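Long-range contacts in 2-aminomuconic 6-semialdehyde dehydrogenase (Pseudomonas sp., PDB 7BZV), which probably catalyses the NAD+-dependent oxidation of 2-aminomuconic 6-semialdehyde in the meta-cleavage breakdown of 2-aminophenol, working as a tetramer: residues B[18-23]-B[34-39]; B[54-59]-B[197-202]; B[82-87]-B[101-106]; B[348-353]-B[377-382]; B[408-413]-B[434-439]. All coordinates share one frame; numbering follows the deposited sequence. Where two conformers were deposited one is given.

Interaction 1. Residues B[18-23]-B[34-39]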
# COMPACT_ATOMS: atom_id res chain seq x y z
N LYS B 18 -31.89 39.28 7.36
CA LYS B 18 -31.81 38.68 8.68
C LYS B 18 -30.36 38.56 9.13
O LYS B 18 -29.52 37.94 8.45
CB LYS B 18 -32.46 37.30 8.67
CG LYS B 18 -33.22 36.82 9.93
CD LYS B 18 -33.56 35.30 9.87
CE LYS B 18 -33.63 34.70 11.29
NZ LYS B 18 -33.84 33.21 11.31
N THR B 19 -30.06 39.08 10.30
CA THR B 19 -28.74 39.02 10.89
C THR B 19 -28.83 38.60 12.36
O THR B 19 -29.91 38.53 12.95
CB THR B 19 -28.02 40.36 10.77
OG1 THR B 19 -28.56 41.31 11.69
CG2 THR B 19 -28.13 40.88 9.37
N PHE B 20 -27.66 38.28 12.92
CA PHE B 20 -27.56 37.88 14.31
C PHE B 20 -26.19 38.25 14.85
O PHE B 20 -25.24 38.47 14.10
CB PHE B 20 -27.84 36.38 14.50
CG PHE B 20 -26.88 35.46 13.76
CD1 PHE B 20 -25.63 35.16 14.29
CD2 PHE B 20 -27.25 34.87 12.55
CE1 PHE B 20 -24.75 34.29 13.62
CE2 PHE B 20 -26.39 34.02 11.87
CZ PHE B 20 -25.13 33.73 12.40
N GLN B 21 -26.09 38.31 16.17
CA GLN B 21 -24.90 38.82 16.83
C GLN B 21 -23.90 37.70 17.11
O GLN B 21 -24.29 36.57 17.42
CB GLN B 21 -25.25 39.47 18.16
CG GLN B 21 -26.48 40.34 18.12
CD GLN B 21 -26.71 41.05 19.44
OE1 GLN B 21 -26.51 42.27 19.54
NE2 GLN B 21 -27.13 40.30 20.46
N ASP B 22 -22.62 38.04 17.03
CA ASP B 22 -21.51 37.20 17.49
C ASP B 22 -21.11 37.72 18.86
O ASP B 22 -20.62 38.84 18.98
CB ASP B 22 -20.35 37.27 16.51
CG ASP B 22 -19.20 36.36 16.86
OD1 ASP B 22 -19.26 35.57 17.84
OD2 ASP B 22 -18.19 36.46 16.12
N VAL B 23 -21.35 36.92 19.89
CA VAL B 23 -21.11 37.30 21.28
C VAL B 23 -19.85 36.61 21.76
O VAL B 23 -19.69 35.40 21.55
CB VAL B 23 -22.30 36.92 22.18
CG1 VAL B 23 -21.97 37.22 23.65
CG2 VAL B 23 -23.55 37.68 21.72
N VAL B 34 -23.58 38.95 11.96
CA VAL B 34 -23.45 37.89 10.98
C VAL B 34 -24.70 37.86 10.11
O VAL B 34 -25.81 37.95 10.63
CB VAL B 34 -23.27 36.53 11.68
CG1 VAL B 34 -22.81 35.44 10.69
CG2 VAL B 34 -22.31 36.70 12.84
N HIS B 35 -24.51 37.68 8.80
CA HIS B 35 -25.59 37.77 7.83
C HIS B 35 -26.08 36.38 7.48
O HIS B 35 -25.35 35.59 6.86
CB HIS B 35 -25.11 38.51 6.59
CG HIS B 35 -24.68 39.91 6.86
ND1 HIS B 35 -25.32 41.01 6.33
CD2 HIS B 35 -23.68 40.40 7.63
CE1 HIS B 35 -24.72 42.11 6.74
NE2 HIS B 35 -23.72 41.77 7.54
N GLU B 36 -27.33 36.10 7.84
CA GLU B 36 -27.88 34.76 7.70
C GLU B 36 -28.31 34.50 6.27
O GLU B 36 -28.84 35.38 5.60
CB GLU B 36 -29.06 34.57 8.66
CG GLU B 36 -29.61 33.14 8.67
CD GLU B 36 -30.65 32.90 9.75
OE1 GLU B 36 -30.94 33.83 10.52
OE2 GLU B 36 -31.18 31.76 9.82
N ALA B 37 -28.08 33.27 5.81
CA ALA B 37 -28.38 32.86 4.45
C ALA B 37 -29.71 32.12 4.42
O ALA B 37 -29.94 31.22 5.24
CB ALA B 37 -27.28 31.95 3.91
N ASP B 38 -30.57 32.49 3.47
CA ASP B 38 -31.87 31.84 3.32
C ASP B 38 -31.74 30.60 2.44
O ASP B 38 -30.67 30.30 1.89
CB ASP B 38 -32.91 32.80 2.73
CG ASP B 38 -32.39 33.53 1.51
OD1 ASP B 38 -31.81 32.88 0.62
OD2 ASP B 38 -32.56 34.78 1.46
N ARG B 39 -32.84 29.86 2.31
CA ARG B 39 -32.84 28.68 1.45
C ARG B 39 -32.35 29.02 0.05
O ARG B 39 -31.67 28.21 -0.59
CB ARG B 39 -34.24 28.07 1.39
CG ARG B 39 -34.28 26.65 0.85
CD ARG B 39 -35.62 25.98 1.10
NE ARG B 39 -35.49 24.82 1.98
CZ ARG B 39 -36.06 24.72 3.17
NH1 ARG B 39 -36.83 25.71 3.62
NH2 ARG B 39 -35.87 23.63 3.91
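T19 and H35 face each other as a non-hydrogen-bonded antiparallel pair, and F20 and V34 follow as a hydrogen-bonded one, so that two strands of a beta hairpin are zipped together here. The F20-V34 pair is tied twice: F20 N gives its hydrogen to V34 O at 3.0 Å, and V34 N returns the bond to F20 O at 2.8 Å. A third backbone bond, from E36 N to K18 O at 2.9 Å, carries the ladder past the last strand residue.

The side chains divide between the two faces of the hairpin. With CG held between the backbone N and the carbonyl carbon (chi1 61°), the F20 ring folds back over its partner, and V34 CB lies 3.6 Å from the ring centroid, a CH-pi contact over the face. E36 CB reaches the rim of the same ring near its plane. On the other face T19 CG2 rests over the imidazole of H35, 4.1 Å from ND1. K18 and E36 extend in parallel and end in a salt bridge, K18 NZ to E36 OE1 at 3.1 Å. The other carboxylate oxygen, E36 OE2, has only a weak bond to the lysine and is held by S213.

Strand 19-23 forms one margin of a four-stranded sheet within the chain, and strand 30-35 separates it from strand 3-9, whose Q4 binds H35 NE2. Beyond the hairpin, F209 meets the F20 ring obliquely, and D38 caps the start of helix 39-52.

Interaction 2. Residues B[54-59]-B[197-202]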
# COMPACT_ATOMS: atom_id res chain seq x y z
N GLU B 54 -17.69 22.89 -13.82
CA GLU B 54 -17.71 22.98 -15.28
C GLU B 54 -16.67 23.97 -15.79
O GLU B 54 -16.54 24.13 -17.01
CB GLU B 54 -19.10 23.39 -15.77
CG GLU B 54 -20.16 22.30 -15.63
CD GLU B 54 -21.56 22.83 -15.86
OE1 GLU B 54 -22.52 22.03 -15.80
OE2 GLU B 54 -21.72 24.05 -16.09
N GLY B 55 -15.94 24.64 -14.91
CA GLY B 55 -14.92 25.58 -15.32
C GLY B 55 -13.51 25.19 -14.92
O GLY B 55 -13.19 24.00 -14.86
N GLU B 56 -12.70 26.21 -14.63
CA GLU B 56 -11.29 26.05 -14.30
C GLU B 56 -11.05 24.98 -13.24
O GLU B 56 -10.17 24.13 -13.39
CB GLU B 56 -10.73 27.39 -13.81
CG GLU B 56 -9.23 27.37 -13.53
CD GLU B 56 -8.66 28.73 -13.11
OE1 GLU B 56 -9.30 29.75 -13.38
OE2 GLU B 56 -7.57 28.79 -12.50
N TRP B 57 -11.81 25.01 -12.14
CA TRP B 57 -11.57 24.06 -11.05
C TRP B 57 -11.75 22.62 -11.53
O TRP B 57 -10.99 21.72 -11.14
CB TRP B 57 -12.51 24.36 -9.88
CG TRP B 57 -12.10 23.66 -8.57
CD1 TRP B 57 -12.79 22.69 -7.91
CD2 TRP B 57 -10.91 23.89 -7.81
NE1 TRP B 57 -12.09 22.29 -6.80
CE2 TRP B 57 -10.95 23.04 -6.70
CE3 TRP B 57 -9.83 24.77 -7.95
CZ2 TRP B 57 -9.95 23.02 -5.73
CZ3 TRP B 57 -8.83 24.76 -6.98
CH2 TRP B 57 -8.90 23.89 -5.89
N GLY B 58 -12.74 22.39 -12.39
CA GLY B 58 -13.01 21.07 -12.91
C GLY B 58 -11.94 20.56 -13.82
O GLY B 58 -11.87 19.36 -14.09
N ARG B 59 -11.08 21.45 -14.30
CA ARG B 59 -9.98 21.06 -15.15
C ARG B 59 -8.64 21.03 -14.41
O ARG B 59 -7.63 20.80 -15.06
CB ARG B 59 -9.87 22.01 -16.36
CG ARG B 59 -11.08 21.99 -17.29
CD ARG B 59 -10.91 22.92 -18.48
NE ARG B 59 -10.51 24.29 -18.13
CZ ARG B 59 -11.35 25.31 -18.00
NH1 ARG B 59 -12.66 25.12 -18.19
NH2 ARG B 59 -10.90 26.53 -17.70
N GLY B 197 -6.82 33.40 -5.19
CA GLY B 197 -7.39 33.25 -6.51
C GLY B 197 -8.15 31.96 -6.75
O GLY B 197 -8.33 31.59 -7.91
N ILE B 198 -8.60 31.28 -5.70
CA ILE B 198 -9.45 30.11 -5.89
C ILE B 198 -10.62 30.52 -6.78
O ILE B 198 -11.26 31.54 -6.53
CB ILE B 198 -9.92 29.56 -4.53
CG1 ILE B 198 -8.74 28.96 -3.76
CG2 ILE B 198 -11.06 28.57 -4.72
CD1 ILE B 198 -8.23 27.63 -4.32
N PRO B 199 -10.95 29.75 -7.82
CA PRO B 199 -12.01 30.17 -8.72
C PRO B 199 -13.34 30.38 -7.97
O PRO B 199 -13.62 29.66 -7.00
CB PRO B 199 -12.11 29.03 -9.72
CG PRO B 199 -10.71 28.52 -9.78
CD PRO B 199 -10.21 28.60 -8.36
N PRO B 200 -14.12 31.36 -8.40
CA PRO B 200 -15.42 31.57 -7.72
C PRO B 200 -16.31 30.35 -7.86
O PRO B 200 -16.29 29.64 -8.87
CB PRO B 200 -16.00 32.81 -8.43
CG PRO B 200 -15.27 32.90 -9.74
CD PRO B 200 -13.88 32.32 -9.48
N GLY B 201 -17.09 30.09 -6.82
CA GLY B 201 -17.92 28.92 -6.73
C GLY B 201 -17.24 27.72 -6.09
O GLY B 201 -17.94 26.80 -5.64
N VAL B 202 -15.91 27.71 -6.04
CA VAL B 202 -15.20 26.58 -5.44
C VAL B 202 -15.39 26.56 -3.93
O VAL B 202 -15.67 25.52 -3.34
CB VAL B 202 -13.70 26.60 -5.79
CG1 VAL B 202 -12.95 25.48 -5.01
CG2 VAL B 202 -13.54 26.46 -7.28
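V202 stands over one face of the W57 indole, the two side chains crossing at about a right angle. Its two methyls share the work: CG1 sits 3.7 Å from the centroid of the five-membered ring, 13° off the normal, in a CH-pi contact, while CG2 comes to 3.4 Å from W57 CG. The six-membered ring reaches farther along the other loop, where W57 CZ3 lies 4.0 Å from I198 CD1 and W57 CE3 lies 3.9 Å from P199 CD, both meeting it obliquely. CG of W57 is anti to its own backbone N (chi1 -165°), which swings the indole across toward these three residues.

Both segments are connecting loops of the aldehyde dehydrogenase fold: 54-59 links helix 39-52 to helix 62-78, whereas the loop 197-202 leads from helix 184-196 into strand 203-205. G197, at positive phi, closes that helix as the C-prime residue of a Schellman motif. Replacing W57 with a serine would probably leave V202 without its aromatic platform, open a gap beside I198 and P199, and deprive N172 O of the indole NE1 donor. At the margin, the extended chain of E56 crosses P199 nearly perpendicularly, its CD 3.9 Å from P199 CG.

Interaction 3. Residues B[82-87]-B[101-106]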
# COMPACT_ATOMS: atom_id res chain seq x y z
N ASP B 82 -4.54 37.52 12.35
CA ASP B 82 -5.95 37.75 12.06
C ASP B 82 -6.79 36.54 12.46
O ASP B 82 -7.83 36.68 13.12
CB ASP B 82 -6.14 38.05 10.57
CG ASP B 82 -5.50 39.36 10.14
OD1 ASP B 82 -5.06 40.12 11.01
OD2 ASP B 82 -5.47 39.62 8.92
N PHE B 83 -6.36 35.35 12.05
CA PHE B 83 -7.10 34.14 12.39
C PHE B 83 -7.12 33.95 13.90
O PHE B 83 -8.17 33.65 14.49
CB PHE B 83 -6.47 32.91 11.70
CG PHE B 83 -6.91 32.75 10.28
CD1 PHE B 83 -8.04 32.02 9.97
CD2 PHE B 83 -6.22 33.35 9.26
CE1 PHE B 83 -8.47 31.92 8.65
CE2 PHE B 83 -6.63 33.25 7.95
CZ PHE B 83 -7.75 32.52 7.64
N LEU B 84 -5.96 34.11 14.53
CA LEU B 84 -5.87 33.99 15.97
C LEU B 84 -6.84 34.94 16.67
O LEU B 84 -7.56 34.54 17.62
CB LEU B 84 -4.45 34.30 16.41
CG LEU B 84 -3.63 33.23 17.15
CD1 LEU B 84 -2.37 33.96 17.69
CD2 LEU B 84 -4.41 32.56 18.24
N ASP B 85 -6.86 36.20 16.24
CA ASP B 85 -7.69 37.22 16.89
C ASP B 85 -9.16 36.86 16.77
O ASP B 85 -9.91 36.87 17.75
CB ASP B 85 -7.44 38.60 16.27
CG ASP B 85 -6.06 39.18 16.61
OD1 ASP B 85 -5.39 38.71 17.54
OD2 ASP B 85 -5.64 40.14 15.94
N ALA B 86 -9.59 36.49 15.55
CA ALA B 86 -10.99 36.16 15.36
C ALA B 86 -11.38 34.92 16.16
O ALA B 86 -12.47 34.88 16.75
CB ALA B 86 -11.28 35.94 13.87
N GLU B 87 -10.53 33.89 16.14
CA GLU B 87 -10.86 32.66 16.86
C GLU B 87 -10.98 32.93 18.36
O GLU B 87 -11.90 32.44 19.03
CB GLU B 87 -9.81 31.59 16.56
CG GLU B 87 -10.25 30.18 16.91
CD GLU B 87 -11.02 29.53 15.78
OE1 GLU B 87 -11.81 30.24 15.10
OE2 GLU B 87 -10.81 28.31 15.56
N ILE B 101 -2.58 25.19 19.10
CA ILE B 101 -3.41 24.12 18.56
C ILE B 101 -4.25 24.63 17.40
O ILE B 101 -4.06 24.20 16.25
CB ILE B 101 -4.29 23.52 19.67
CG1 ILE B 101 -3.37 22.80 20.67
CG2 ILE B 101 -5.36 22.61 19.09
CD1 ILE B 101 -4.06 22.14 21.79
N ASP B 102 -5.18 25.54 17.68
CA ASP B 102 -6.20 25.84 16.67
C ASP B 102 -5.59 26.37 15.38
O ASP B 102 -5.90 25.88 14.29
CB ASP B 102 -7.22 26.82 17.23
CG ASP B 102 -7.90 26.25 18.45
OD1 ASP B 102 -7.30 26.31 19.55
OD2 ASP B 102 -8.99 25.67 18.30
N ILE B 103 -4.78 27.41 15.47
CA ILE B 103 -4.36 28.07 14.24
C ILE B 103 -3.29 27.20 13.57
O ILE B 103 -3.37 26.98 12.36
CB ILE B 103 -3.87 29.50 14.50
CG1 ILE B 103 -5.03 30.51 14.49
CG2 ILE B 103 -2.91 29.93 13.42
CD1 ILE B 103 -6.25 30.12 15.29
N PRO B 104 -2.27 26.71 14.30
CA PRO B 104 -1.25 25.88 13.62
C PRO B 104 -1.80 24.59 13.02
O PRO B 104 -1.45 24.28 11.88
CB PRO B 104 -0.22 25.60 14.72
CG PRO B 104 -0.37 26.84 15.67
CD PRO B 104 -1.86 27.05 15.67
N ARG B 105 -2.63 23.83 13.74
CA ARG B 105 -3.25 22.65 13.15
C ARG B 105 -4.21 23.02 12.03
O ARG B 105 -4.31 22.31 11.02
CB ARG B 105 -3.98 21.85 14.22
CG ARG B 105 -3.01 21.23 15.28
CD ARG B 105 -3.69 20.17 16.20
NE ARG B 105 -2.85 19.78 17.34
CZ ARG B 105 -3.14 18.81 18.22
NH1 ARG B 105 -4.25 18.09 18.09
NH2 ARG B 105 -2.31 18.54 19.21
N GLY B 106 -4.90 24.14 12.15
CA GLY B 106 -5.78 24.55 11.05
C GLY B 106 -5.02 24.78 9.76
O GLY B 106 -5.50 24.44 8.67
O HOH W 1 -10.04 25.65 15.82
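I103 presses against L84 and E87 where two consecutive helices of the aldehyde dehydrogenase fold, 80-91 and 95-119, pack across each other. The axes of the short segments approach to 9.8 Å, with 135° between their N-to-C directions, so the helices run roughly antiparallel but splayed.

I103 has by far the most surface buried in this contact. A chi1 of -87° sets its CG1 branch beside its own backbone N, and from there the branch reaches the backbone of the facing helix, 3.7 Å from L84 N. The leucine side chain crosses the isoleucine at about a right angle, bringing L84 CG to 4.1 Å from I103 CG1. At the tip of the branch, I103 CD1 touches E87 CB at 4.1 Å. F83 contributes mainly its CB before its ring turns away toward helix 184-196, where it packs on L188 and V192.

E87 and D102 add a polar end to this apolar patch. A bend at chi2 (86°) turns the glutamate's carboxylate toward D102, and each acid has an outside partner: D102 forms a salt bridge with K93, while E87 bonds to T185 and to the backbone N of L157. The nearby lysine probably eases the approach of two like charges within a buried site. Between them sits a single water, which donates to E87 OE2 at 2.8 Å and to D102 OD2 at 2.7 Å.

Interaction 4. Residues B[348-353]-B[377-382]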
# COMPACT_ATOMS: atom_id res chain seq x y z
N GLU B 348 -27.36 13.56 42.32
CA GLU B 348 -27.04 12.14 42.28
C GLU B 348 -26.14 11.71 43.45
O GLU B 348 -25.88 10.51 43.59
CB GLU B 348 -26.42 11.78 40.92
CG GLU B 348 -27.50 11.45 39.87
CD GLU B 348 -26.97 11.08 38.50
OE1 GLU B 348 -25.94 11.62 38.07
OE2 GLU B 348 -27.61 10.23 37.84
N GLY B 349 -25.73 12.65 44.31
CA GLY B 349 -24.90 12.35 45.47
C GLY B 349 -23.39 12.51 45.31
O GLY B 349 -22.63 12.04 46.17
N ALA B 350 -22.92 13.18 44.27
CA ALA B 350 -21.49 13.19 43.98
C ALA B 350 -20.70 13.97 45.03
O ALA B 350 -21.15 14.99 45.56
CB ALA B 350 -21.23 13.80 42.61
N THR B 351 -19.47 13.50 45.27
CA THR B 351 -18.48 14.26 46.01
C THR B 351 -17.71 15.15 45.05
O THR B 351 -17.20 14.67 44.02
CB THR B 351 -17.53 13.33 46.74
OG1 THR B 351 -18.28 12.50 47.62
CG2 THR B 351 -16.47 14.11 47.53
N PHE B 352 -17.61 16.43 45.38
CA PHE B 352 -16.86 17.37 44.57
C PHE B 352 -15.45 17.49 45.13
O PHE B 352 -15.27 18.02 46.23
CB PHE B 352 -17.54 18.74 44.53
CG PHE B 352 -18.73 18.77 43.64
CD1 PHE B 352 -19.90 18.14 44.02
CD2 PHE B 352 -18.66 19.38 42.40
CE1 PHE B 352 -21.00 18.14 43.19
CE2 PHE B 352 -19.75 19.39 41.56
CZ PHE B 352 -20.93 18.77 41.96
N LEU B 353 -14.46 17.01 44.37
CA LEU B 353 -13.06 17.14 44.74
C LEU B 353 -12.46 18.46 44.31
O LEU B 353 -11.42 18.87 44.86
CB LEU B 353 -12.20 16.03 44.12
CG LEU B 353 -12.61 14.62 44.50
CD1 LEU B 353 -11.67 13.61 43.86
CD2 LEU B 353 -12.64 14.51 46.03
N ALA B 377 -16.56 12.55 42.26
CA ALA B 377 -16.25 11.18 42.65
C ALA B 377 -17.43 10.62 43.44
O ALA B 377 -18.34 11.35 43.84
CB ALA B 377 -14.97 11.13 43.49
N GLY B 378 -17.38 9.33 43.68
CA GLY B 378 -18.33 8.69 44.56
C GLY B 378 -19.51 8.02 43.88
O GLY B 378 -20.33 7.41 44.57
N LEU B 379 -19.65 8.13 42.57
CA LEU B 379 -20.86 7.62 41.95
C LEU B 379 -20.62 6.27 41.29
O LEU B 379 -19.49 5.84 41.05
CB LEU B 379 -21.40 8.62 40.93
CG LEU B 379 -21.69 10.02 41.49
CD1 LEU B 379 -22.21 10.94 40.40
CD2 LEU B 379 -22.68 9.95 42.68
N SER B 380 -21.72 5.59 40.99
CA SER B 380 -21.66 4.33 40.29
C SER B 380 -21.43 4.59 38.80
O SER B 380 -21.61 5.70 38.29
CB SER B 380 -22.96 3.55 40.48
OG SER B 380 -23.86 3.90 39.44
N ASP B 381 -21.07 3.53 38.09
CA ASP B 381 -20.91 3.64 36.64
C ASP B 381 -22.23 3.94 35.94
O ASP B 381 -22.23 4.25 34.74
CB ASP B 381 -20.33 2.34 36.07
CG ASP B 381 -18.88 2.13 36.45
OD1 ASP B 381 -18.21 3.05 36.95
OD2 ASP B 381 -18.42 1.01 36.21
N ASP B 382 -23.36 3.85 36.65
CA ASP B 382 -24.66 4.02 36.03
C ASP B 382 -25.25 5.41 36.21
O ASP B 382 -26.25 5.73 35.56
CB ASP B 382 -25.67 2.98 36.57
CG ASP B 382 -25.29 1.56 36.20
OD1 ASP B 382 -25.09 1.32 34.99
OD2 ASP B 382 -25.17 0.70 37.09
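A377 pairs with T351 at the start of the second segment, in an antiparallel hydrogen-bonded bridge. T351 N donates to A377 O at 2.8 Å, and A377 N donates to T351 O at the same length of 2.8 Å. The alanine methyl also meets L353, whose CD1 comes to 4.1 Å from A377 CB. G378 then turns the chain at positive phi, a conformation that suits glycine.

The bridge belongs to the edge of a seven-stranded mixed sheet, where strand 351-354 is outermost within the chain and 374-377 is its neighbour. Helix 332-348 leads into that edge strand, ending in a Schellman motif at G349.

L379 comes next and spreads its two methyls over this helix end. Its first torsion (chi1 -57°) turns the branch back over the first segment, where CD1 packs 3.7 Å from A350 CB while CD2 approaches E348 O at 3.4 Å. With a glycine in place of L379, A350 CB is likely to face a gap, and E348 O to lose the methyl lying against it. Past the leucine, S380 OG accepts a bond from D382 N at 2.8 Å, forming an ST turn just before helix 384-387.

Interaction 5. Residues B[408-413]-B[434-439]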
# COMPACT_ATOMS: atom_id res chain seq x y z
N ARG B 408 -13.74 -3.60 30.57
CA ARG B 408 -15.19 -3.71 30.50
C ARG B 408 -15.84 -2.38 30.86
O ARG B 408 -16.73 -1.90 30.16
CB ARG B 408 -15.69 -4.83 31.43
CG ARG B 408 -17.21 -4.80 31.69
CD ARG B 408 -17.66 -5.92 32.65
NE ARG B 408 -17.18 -5.75 34.03
CZ ARG B 408 -17.59 -4.81 34.86
NH1 ARG B 408 -18.51 -3.93 34.48
NH2 ARG B 408 -17.10 -4.75 36.07
N ARG B 409 -15.37 -1.74 31.93
CA ARG B 409 -15.99 -0.49 32.35
C ARG B 409 -15.69 0.64 31.37
O ARG B 409 -16.55 1.50 31.13
CB ARG B 409 -15.52 -0.14 33.76
CG ARG B 409 -15.89 -1.20 34.82
CD ARG B 409 -15.26 -0.92 36.19
NE ARG B 409 -15.77 0.32 36.77
CZ ARG B 409 -15.22 0.93 37.83
NH1 ARG B 409 -14.16 0.40 38.42
NH2 ARG B 409 -15.75 2.05 38.30
N ALA B 410 -14.48 0.68 30.83
CA ALA B 410 -14.16 1.72 29.85
C ALA B 410 -15.05 1.62 28.62
O ALA B 410 -15.50 2.63 28.08
CB ALA B 410 -12.69 1.59 29.45
N ASN B 411 -15.31 0.39 28.17
CA ASN B 411 -16.10 0.12 26.97
C ASN B 411 -17.60 0.11 27.22
O ASN B 411 -18.39 -0.07 26.27
CB ASN B 411 -15.67 -1.23 26.40
CG ASN B 411 -14.35 -1.15 25.65
OD1 ASN B 411 -13.91 -0.06 25.29
ND2 ASN B 411 -13.76 -2.30 25.36
N ASP B 412 -18.02 0.26 28.46
CA ASP B 412 -19.44 0.25 28.84
C ASP B 412 -20.01 1.64 28.55
O ASP B 412 -20.22 2.47 29.43
CB ASP B 412 -19.58 -0.15 30.30
CG ASP B 412 -21.00 0.03 30.84
OD1 ASP B 412 -21.98 -0.18 30.10
OD2 ASP B 412 -21.15 0.42 32.01
N THR B 413 -20.29 1.87 27.28
CA THR B 413 -20.90 3.11 26.81
C THR B 413 -21.39 2.84 25.41
O THR B 413 -20.88 1.94 24.73
CB THR B 413 -19.93 4.30 26.80
OG1 THR B 413 -20.55 5.41 26.15
CG2 THR B 413 -18.64 3.95 26.05
N GLU B 434 -5.61 -1.53 22.50
CA GLU B 434 -6.25 -2.11 21.31
C GLU B 434 -7.66 -2.60 21.58
O GLU B 434 -8.45 -2.74 20.64
CB GLU B 434 -5.45 -3.30 20.75
CG GLU B 434 -4.19 -2.95 19.99
CD GLU B 434 -3.37 -4.19 19.62
OE1 GLU B 434 -2.11 -4.15 19.80
OE2 GLU B 434 -4.01 -5.18 19.17
N LEU B 435 -7.98 -2.95 22.82
CA LEU B 435 -9.30 -3.44 23.17
C LEU B 435 -10.27 -2.32 23.47
O LEU B 435 -11.45 -2.60 23.71
CB LEU B 435 -9.18 -4.38 24.37
CG LEU B 435 -8.54 -5.74 24.06
CD1 LEU B 435 -8.27 -6.51 25.36
CD2 LEU B 435 -9.41 -6.56 23.08
N MET B 436 -9.81 -1.07 23.53
CA MET B 436 -10.71 0.06 23.70
C MET B 436 -11.59 0.15 22.47
O MET B 436 -11.08 0.15 21.35
CB MET B 436 -9.91 1.37 23.85
CG MET B 436 -9.02 1.42 25.08
SD MET B 436 -10.01 1.46 26.60
CE MET B 436 -10.04 -0.24 27.08
N ARG B 437 -12.90 0.27 22.65
CA ARG B 437 -13.82 0.31 21.49
C ARG B 437 -13.98 1.76 21.06
O ARG B 437 -14.98 2.43 21.32
CB ARG B 437 -15.16 -0.34 21.83
CG ARG B 437 -15.85 -0.94 20.57
CD ARG B 437 -17.31 -1.26 20.77
NE ARG B 437 -18.08 -0.07 21.10
CZ ARG B 437 -18.92 0.54 20.27
NH1 ARG B 437 -19.11 0.07 19.03
NH2 ARG B 437 -19.58 1.62 20.67
N VAL B 438 -12.94 2.28 20.41
CA VAL B 438 -12.86 3.70 20.12
C VAL B 438 -12.16 3.86 18.78
O VAL B 438 -11.53 2.93 18.27
CB VAL B 438 -12.10 4.47 21.23
CG1 VAL B 438 -12.81 4.30 22.60
CG2 VAL B 438 -10.67 4.02 21.26
N GLY B 439 -12.25 5.07 18.22
CA GLY B 439 -11.52 5.36 17.00
C GLY B 439 -10.06 5.69 17.24
O GLY B 439 -9.21 5.42 16.37
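The flat amide of N411 meets the backbone of L435 and R437 with both of its polar atoms. Its ND2 donates to L435 O at 2.9 Å, nearly straight at 171°, and that oxygen lies close to the amide plane of the asparagine. OD1 receives the hydrogen of R437 N at 2.8 Å, but this donor stands above the carbonyl plane, 38° out of it. With the acceptor and the donor of one side chain both engaged, the rotation of the amide is fixed. CG lies anti to the carbonyl carbon (chi1 -77°), which carries the group from the last turn of helix 403-411 across to the chain leaving helix 426-435. The R437 guanidinium, poorly ordered, has T413 O obliquely beside it, and its NH2 bonds to Y415 O.

Beside the amide the contact is apolar. M436, bent at chi2 and chi3, brings SD to 3.9 Å from A410 CB, and its side chain also packs on A419 and I421 of strand 418-422. The same loop faces another subunit: K142 of that second subunit bonds to the backbone oxygens of E434 and M436, and its T479 bonds to V438 O.

Chemically, a side-chain amide here takes the place of backbone-to-backbone bonding, giving the L435 carbonyl at the helix end and the R437 N-H just past it defined partners within the chain, beside a subunit interface.

Taken together, the five contacts show how chemistry follows place in the fold, each joining a different pair of elements. Interactions 2 and 3 are the buried ones and rest mainly on apolar side chains, although interaction 3 also holds two carboxylates and a water. Interactions 1 and 4 each tie an outermost strand to its neighbour by antiparallel pairing, in two different sheets, interaction 4 at the surface and interaction 1 partly buried. Interaction 5 relies on a side-chain amide gripping backbone atoms, and it alone borders other subunits. Interactions 4 and 5, with centres about 21 Å apart, are joined by a salt bridge from D381 to R409, whereas the centres of interactions 2 and 4 lie about 56 Å apart.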